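Local coordinates for uncharacterized protein (Staphylococcus aureus subsp. aureus Mu50, PDB 4EBG) that is of unknown function but is a secreted protein with a cystatin-like fold of the NTF2 clan, a helix packed against an antiparallel sheet, at residues S36-Y41 / K45-G50; I51-D56 / Y61-E66. All blocks are in the same frame, centred on the assembly; numbering follows the deposited sequence.

Contact 1: S36-Y41 / K45-G50; sequences SNTHVY and KVIVIG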
loop_
_atom_site.group_PDB
_atom_site.type_symbol
_atom_site.label_atom_id
_atom_site.label_comp_id
_atom_site.label_asym_id
_atom_site.label_seq_id
_atom_site.Cartn_x
_atom_site.Cartn_y
_atom_site.Cartn_z
ATOM N N SER B 36 -18.467 -3.674 6.462
ATOM C CA SER B 36 -17.329 -3.625 7.369
ATOM C C SER B 36 -17.859 -3.558 8.808
ATOM O O SER B 36 -19.092 -3.468 9.027
ATOM C CB SER B 36 -16.477 -2.424 7.036
ATOM O OG SER B 36 -16.000 -2.473 5.685
ATOM N N ASN B 37 -16.946 -3.577 9.763
ATOM C CA ASN B 37 -17.234 -3.336 11.153
ATOM C C ASN B 37 -16.616 -2.028 11.572
ATOM O O ASN B 37 -15.465 -1.743 11.261
ATOM C CB ASN B 37 -16.721 -4.485 11.992
ATOM C CG ASN B 37 -17.448 -5.761 11.706
ATOM O OD1 ASN B 37 -18.630 -5.736 11.309
ATOM N ND2 ASN B 37 -16.779 -6.887 11.950
ATOM N N THR B 38 -17.363 -1.163 12.278
ATOM C CA THR B 38 -16.928 0.114 12.757
ATOM C C THR B 38 -17.278 0.298 14.216
ATOM O O THR B 38 -18.427 0.038 14.620
ATOM C CB THR B 38 -17.551 1.276 11.935
ATOM O OG1 THR B 38 -17.373 1.017 10.551
ATOM C CG2 THR B 38 -16.992 2.602 12.312
ATOM N N HIS B 39 -16.317 0.729 15.020
ATOM C CA HIS B 39 -16.533 1.094 16.400
ATOM C C HIS B 39 -15.880 2.430 16.695
ATOM O O HIS B 39 -14.745 2.679 16.264
ATOM C CB HIS B 39 -15.979 0.058 17.369
ATOM C CG HIS B 39 -16.724 -1.241 17.351
ATOM N ND1 HIS B 39 -16.489 -2.218 16.420
ATOM C CD2 HIS B 39 -17.720 -1.712 18.150
ATOM C CE1 HIS B 39 -17.297 -3.244 16.646
ATOM N NE2 HIS B 39 -18.026 -2.980 17.712
ATOM N N VAL B 40 -16.566 3.309 17.422
ATOM C CA VAL B 40 -16.048 4.598 17.846
ATOM C C VAL B 40 -15.841 4.585 19.355
ATOM O O VAL B 40 -16.697 4.073 20.111
ATOM C CB VAL B 40 -17.005 5.753 17.464
ATOM C CG1 VAL B 40 -16.501 7.097 17.956
ATOM C CG2 VAL B 40 -17.279 5.744 15.973
ATOM N N TYR B 41 -14.719 5.171 19.791
ATOM C CA TYR B 41 -14.335 5.250 21.180
ATOM C C TYR B 41 -13.981 6.668 21.533
ATOM O O TYR B 41 -13.639 7.481 20.685
ATOM C CB TYR B 41 -13.153 4.322 21.489
ATOM C CG TYR B 41 -13.423 2.915 21.114
ATOM C CD1 TYR B 41 -14.048 2.052 22.027
ATOM C CD2 TYR B 41 -13.124 2.406 19.841
ATOM C CE1 TYR B 41 -14.370 0.703 21.675
ATOM C CE2 TYR B 41 -13.432 1.099 19.529
ATOM C CZ TYR B 41 -14.089 0.262 20.417
ATOM O OH TYR B 41 -14.407 -1.019 20.035
ATOM N N LYS B 45 -12.523 10.163 19.363
ATOM C CA LYS B 45 -11.097 10.386 19.252
ATOM C C LYS B 45 -10.419 9.185 18.579
ATOM O O LYS B 45 -9.408 9.355 17.916
ATOM C CB LYS B 45 -10.445 10.656 20.613
ATOM C CG LYS B 45 -10.737 12.010 21.177
ATOM C CD LYS B 45 -9.744 12.378 22.262
ATOM C CE LYS B 45 -9.829 11.470 23.455
ATOM N NZ LYS B 45 -9.511 12.215 24.721
ATOM N N VAL B 46 -10.964 7.988 18.791
ATOM C CA VAL B 46 -10.403 6.749 18.194
ATOM C C VAL B 46 -11.522 5.988 17.473
ATOM O O VAL B 46 -12.599 5.768 18.036
ATOM C CB VAL B 46 -9.722 5.812 19.269
ATOM C CG1 VAL B 46 -9.243 4.489 18.659
ATOM C CG2 VAL B 46 -8.604 6.613 19.987
ATOM N N ILE B 47 -11.285 5.594 16.229
ATOM C CA ILE B 47 -12.214 4.816 15.453
ATOM C C ILE B 47 -11.490 3.584 14.944
ATOM O O ILE B 47 -10.425 3.687 14.375
ATOM C CB ILE B 47 -12.802 5.672 14.290
ATOM C CG1 ILE B 47 -13.488 6.920 14.859
ATOM C CG2 ILE B 47 -13.745 4.846 13.427
ATOM C CD1 ILE B 47 -14.121 7.840 13.762
ATOM N N VAL B 48 -12.061 2.398 15.179
ATOM C CA VAL B 48 -11.500 1.126 14.773
ATOM C C VAL B 48 -12.408 0.546 13.737
ATOM O O VAL B 48 -13.620 0.414 13.959
ATOM C CB VAL B 48 -11.315 0.174 15.975
ATOM C CG1 VAL B 48 -10.737 -1.141 15.449
ATOM C CG2 VAL B 48 -10.421 0.739 17.047
ATOM N N ILE B 49 -11.832 0.159 12.587
ATOM C CA ILE B 49 -12.554 -0.472 11.529
ATOM C C ILE B 49 -11.997 -1.847 11.254
ATOM O O ILE B 49 -10.811 -2.072 11.382
ATOM C CB ILE B 49 -12.638 0.381 10.235
ATOM C CG1 ILE B 49 -11.265 0.570 9.616
ATOM C CG2 ILE B 49 -13.360 1.704 10.554
ATOM C CD1 ILE B 49 -11.325 1.330 8.257
ATOM N N GLY B 50 -12.871 -2.744 10.836
ATOM C CA GLY B 50 -12.529 -4.068 10.387
ATOM C C GLY B 50 -13.052 -4.208 8.963
ATOM O O GLY B 50 -14.235 -4.063 8.719
HETATM O O HOH W 1 -14.442 -2.245 14.514
#
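N37 and G50 pair at the end of an antiparallel beta hairpin away from its turn; strand 46-52 is central in the cystatin-like sheet, with 37-41 between it and 91-94. Reciprocal bonds join N37 N to G50 O and G50 N to N37 O, a second such ring ties H39 to V48, and Y41 N reaches V46 O at 2.8 Å. The non-hydrogen-bonded pairs that alternate with these, T38-I49 and V40-I47, share one face. On this buried side V40 CG2 lies alongside I47 CG1 at 4.1 Å, and T38 CG2 sits beside I47 CG2 and I49 CG2, all pointing the same way. I49 touches V9, Y10 and Q13 of helix 3-23, and T38 OG1 is hydrogen-bonded to Y10 OH. On the other face Y41, its CG beside the backbone N (chi1 -56°), brings CE2 obliquely against V48 CG2 at 3.9 Å, while its ring pairs edge-to-face with Y83 of helix 80-86. Looser are the turn, where K45 and V46 both face Y41 in a classic beta bulge with weak bonds to Y41 O, and partly exposed H39, whose NE2 is hydrogen-bonded to E92 OE2. A water in the imidazole plane lies 2.8 Å from H39 ND1 and donates to V48 O.

Contact 2: I51-D56 / Y61-E66; sequences IQLYKD and YYFAYE
Y54 turns the edge of its ring to the face of Y61, at the place where a strand gives way to a loop. The two planes meet at 80° with centroids 5.1 Å apart, a T-shaped pair in which Y54 CE2 comes within 3.5 Å of Y61 CZ. L53 fills the angle between the rings. Its CG stands 3.9 Å above the centre of the Y54 ring, its CB approaches Y61 CD1 at 3.7 Å, and its CD2 lies over the same face of Y61 that Y54 meets. With CG anti to the backbone N (chi1 178°), the leucine also carries CD2 to the edge of the F63 ring, 4.1 Å from F63 CZ. The side chains of I51 and F63 cross at about a right angle, I51 CD1 lying 3.9 Å from F63 CE2. Beneath these side chains the backbones of I51 and Y61 exchange two hydrogen bonds, Y61 N to I51 O being the shorter at 2.8 Å. Past that pair the first chain leaves the sheet through an inverse gamma turn centred on Q52, which brings L53 and Y54 round to the tyrosine. R57 NH2 is hydrogen-bonded to Y61 OH, and Q24 of the second subunit packs on Y54. The whole is the closing end of an antiparallel beta hairpin, strands 46-52 and 60-68 of the cystatin-like sheet, finished by a T-shaped tyrosine pair.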
loop_
_atom_site.group_PDB
_atom_site.type_symbol
_atom_site.label_atom_id
_atom_site.label_comp_id
_atom_site.label_asym_id
_atom_site.label_seq_id
_atom_site.Cartn_x
_atom_site.Cartn_y
_atom_site.Cartn_z
ATOM N N ILE B 51 -12.159 -4.564 8.031
ATOM C CA ILE B 51 -12.485 -4.499 6.637
ATOM C C ILE B 51 -11.966 -5.725 5.901
ATOM O O ILE B 51 -11.031 -6.395 6.340
ATOM C CB ILE B 51 -11.877 -3.215 5.985
ATOM C CG1 ILE B 51 -10.357 -3.254 5.919
ATOM C CG2 ILE B 51 -12.386 -1.960 6.643
ATOM C CD1 ILE B 51 -9.703 -2.249 5.056
ATOM N N GLN B 52 -12.549 -5.960 4.741
ATOM C CA GLN B 52 -12.044 -6.986 3.822
ATOM C C GLN B 52 -10.864 -6.417 3.029
ATOM O O GLN B 52 -11.014 -5.815 1.991
ATOM C CB GLN B 52 -13.123 -7.473 2.855
ATOM C CG GLN B 52 -12.648 -8.671 2.016
ATOM C CD GLN B 52 -13.552 -8.960 0.817
ATOM O OE1 GLN B 52 -14.638 -8.391 0.635
ATOM N NE2 GLN B 52 -13.074 -9.791 -0.034
ATOM N N LEU B 53 -9.655 -6.536 3.575
ATOM C CA LEU B 53 -8.482 -5.875 3.015
ATOM C C LEU B 53 -8.104 -6.461 1.671
ATOM O O LEU B 53 -7.577 -5.754 0.839
ATOM C CB LEU B 53 -7.326 -6.015 4.001
ATOM C CG LEU B 53 -5.974 -5.445 3.624
ATOM C CD1 LEU B 53 -6.067 -3.897 3.341
ATOM C CD2 LEU B 53 -4.963 -5.740 4.754
ATOM N N TYR B 54 -8.313 -7.755 1.509
ATOM C CA TYR B 54 -7.921 -8.459 0.297
ATOM C C TYR B 54 -9.112 -8.911 -0.505
ATOM O O TYR B 54 -10.066 -9.461 0.030
ATOM C CB TYR B 54 -7.033 -9.616 0.661
ATOM C CG TYR B 54 -5.791 -9.239 1.407
ATOM C CD1 TYR B 54 -4.708 -8.678 0.738
ATOM C CD2 TYR B 54 -5.691 -9.440 2.781
ATOM C CE1 TYR B 54 -3.552 -8.357 1.428
ATOM C CE2 TYR B 54 -4.550 -9.117 3.477
ATOM C CZ TYR B 54 -3.492 -8.558 2.794
ATOM O OH TYR B 54 -2.363 -8.230 3.506
ATOM N N LYS B 55 -9.030 -8.721 -1.825
ATOM C CA LYS B 55 -10.147 -9.061 -2.687
ATOM C C LYS B 55 -10.413 -10.578 -2.671
ATOM O O LYS B 55 -11.582 -10.999 -2.825
ATOM C CB LYS B 55 -9.907 -8.554 -4.115
ATOM C CG LYS B 55 -9.852 -7.057 -4.276
ATOM C CD LYS B 55 -9.497 -6.715 -5.723
ATOM C CE LYS B 55 -8.162 -7.323 -6.130
ATOM N NZ LYS B 55 -7.884 -7.033 -7.574
ATOM N N ASP B 56 -9.353 -11.354 -2.457
ATOM C CA ASP B 56 -9.388 -12.818 -2.510
ATOM C C ASP B 56 -9.239 -13.477 -1.123
ATOM O O ASP B 56 -8.759 -14.591 -1.006
ATOM C CB ASP B 56 -8.324 -13.337 -3.496
ATOM C CG ASP B 56 -6.907 -12.802 -3.210
ATOM O OD1 ASP B 56 -6.723 -11.932 -2.324
ATOM O OD2 ASP B 56 -5.951 -13.258 -3.886
ATOM N N TYR B 61 -9.644 -7.540 8.545
ATOM C CA TYR B 61 -8.422 -6.951 9.056
ATOM C C TYR B 61 -8.783 -5.639 9.724
ATOM O O TYR B 61 -9.526 -4.835 9.152
ATOM C CB TYR B 61 -7.416 -6.736 7.931
ATOM C CG TYR B 61 -6.925 -8.026 7.368
ATOM C CD1 TYR B 61 -7.669 -8.771 6.456
ATOM C CD2 TYR B 61 -5.706 -8.510 7.742
ATOM C CE1 TYR B 61 -7.229 -9.966 5.938
ATOM C CE2 TYR B 61 -5.230 -9.727 7.203
ATOM C CZ TYR B 61 -6.023 -10.427 6.309
ATOM O OH TYR B 61 -5.577 -11.610 5.768
ATOM N N TYR B 62 -8.244 -5.395 10.929
ATOM C CA TYR B 62 -8.622 -4.250 11.739
ATOM C C TYR B 62 -7.529 -3.186 11.734
ATOM O O TYR B 62 -6.319 -3.502 11.734
ATOM C CB TYR B 62 -8.957 -4.717 13.158
ATOM C CG TYR B 62 -10.318 -5.415 13.207
ATOM C CD1 TYR B 62 -10.454 -6.743 12.891
ATOM C CD2 TYR B 62 -11.455 -4.711 13.584
ATOM C CE1 TYR B 62 -11.709 -7.366 12.928
ATOM C CE2 TYR B 62 -12.674 -5.303 13.644
ATOM C CZ TYR B 62 -12.803 -6.646 13.300
ATOM O OH TYR B 62 -14.075 -7.219 13.312
ATOM N N PHE B 63 -7.948 -1.939 11.813
ATOM C CA PHE B 63 -7.099 -0.768 11.825
ATOM C C PHE B 63 -7.668 0.274 12.766
ATOM O O PHE B 63 -8.893 0.466 12.809
ATOM C CB PHE B 63 -7.019 -0.134 10.439
ATOM C CG PHE B 63 -6.458 -1.054 9.404
ATOM C CD1 PHE B 63 -5.071 -1.280 9.302
ATOM C CD2 PHE B 63 -7.300 -1.722 8.547
ATOM C CE1 PHE B 63 -4.571 -2.150 8.372
ATOM C CE2 PHE B 63 -6.793 -2.596 7.641
ATOM C CZ PHE B 63 -5.428 -2.772 7.505
ATOM N N ALA B 64 -6.802 0.871 13.578
ATOM C CA ALA B 64 -7.185 1.946 14.447
ATOM C C ALA B 64 -6.798 3.295 13.863
ATOM O O ALA B 64 -5.658 3.473 13.408
ATOM C CB ALA B 64 -6.542 1.785 15.838
ATOM N N TYR B 65 -7.724 4.246 13.899
ATOM C CA TYR B 65 -7.498 5.604 13.467
ATOM C C TYR B 65 -7.697 6.530 14.647
ATOM O O TYR B 65 -8.574 6.303 15.514
ATOM C CB TYR B 65 -8.504 6.005 12.353
ATOM C CG TYR B 65 -8.229 5.381 11.023
ATOM C CD1 TYR B 65 -8.500 4.066 10.777
ATOM C CD2 TYR B 65 -7.694 6.120 10.006
ATOM C CE1 TYR B 65 -8.221 3.497 9.556
ATOM C CE2 TYR B 65 -7.430 5.561 8.761
ATOM C CZ TYR B 65 -7.692 4.275 8.546
ATOM O OH TYR B 65 -7.405 3.759 7.295
ATOM N N GLU B 66 -6.961 7.624 14.601
ATOM C CA GLU B 66 -7.245 8.745 15.505
ATOM C C GLU B 66 -7.780 9.888 14.681
ATOM O O GLU B 66 -7.373 10.084 13.522
ATOM C CB GLU B 66 -5.973 9.195 16.196
ATOM C CG GLU B 66 -5.459 8.181 17.148
ATOM C CD GLU B 66 -4.314 8.692 17.949
ATOM O OE1 GLU B 66 -4.558 9.399 18.954
ATOM O OE2 GLU B 66 -3.184 8.388 17.539
#

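The two contacts are successive hairpins sharing strand 46-52, which illustrates how one central strand can serve different chemistry along its length. Contact 1 pairs that strand with 37-41: a ladder of backbone hydrogen bonds runs along it, with side-chain packing on both faces, which helices 3-23 and 80-86 cover. Between its own segments contact 2 has a single bridged pair and relies on aromatic and aliphatic side chains where the strand ends. The second subunit touches its Y54 and F63, while no other chain touches contact 1. Both are largely buried, but each has a more open part: K45 at the bulge, and the tyrosine pair. Probable backbone bonds from F63 and Y65 to I49 and I47 carry the pairing of 60-68 along 46-52 beside contact 1.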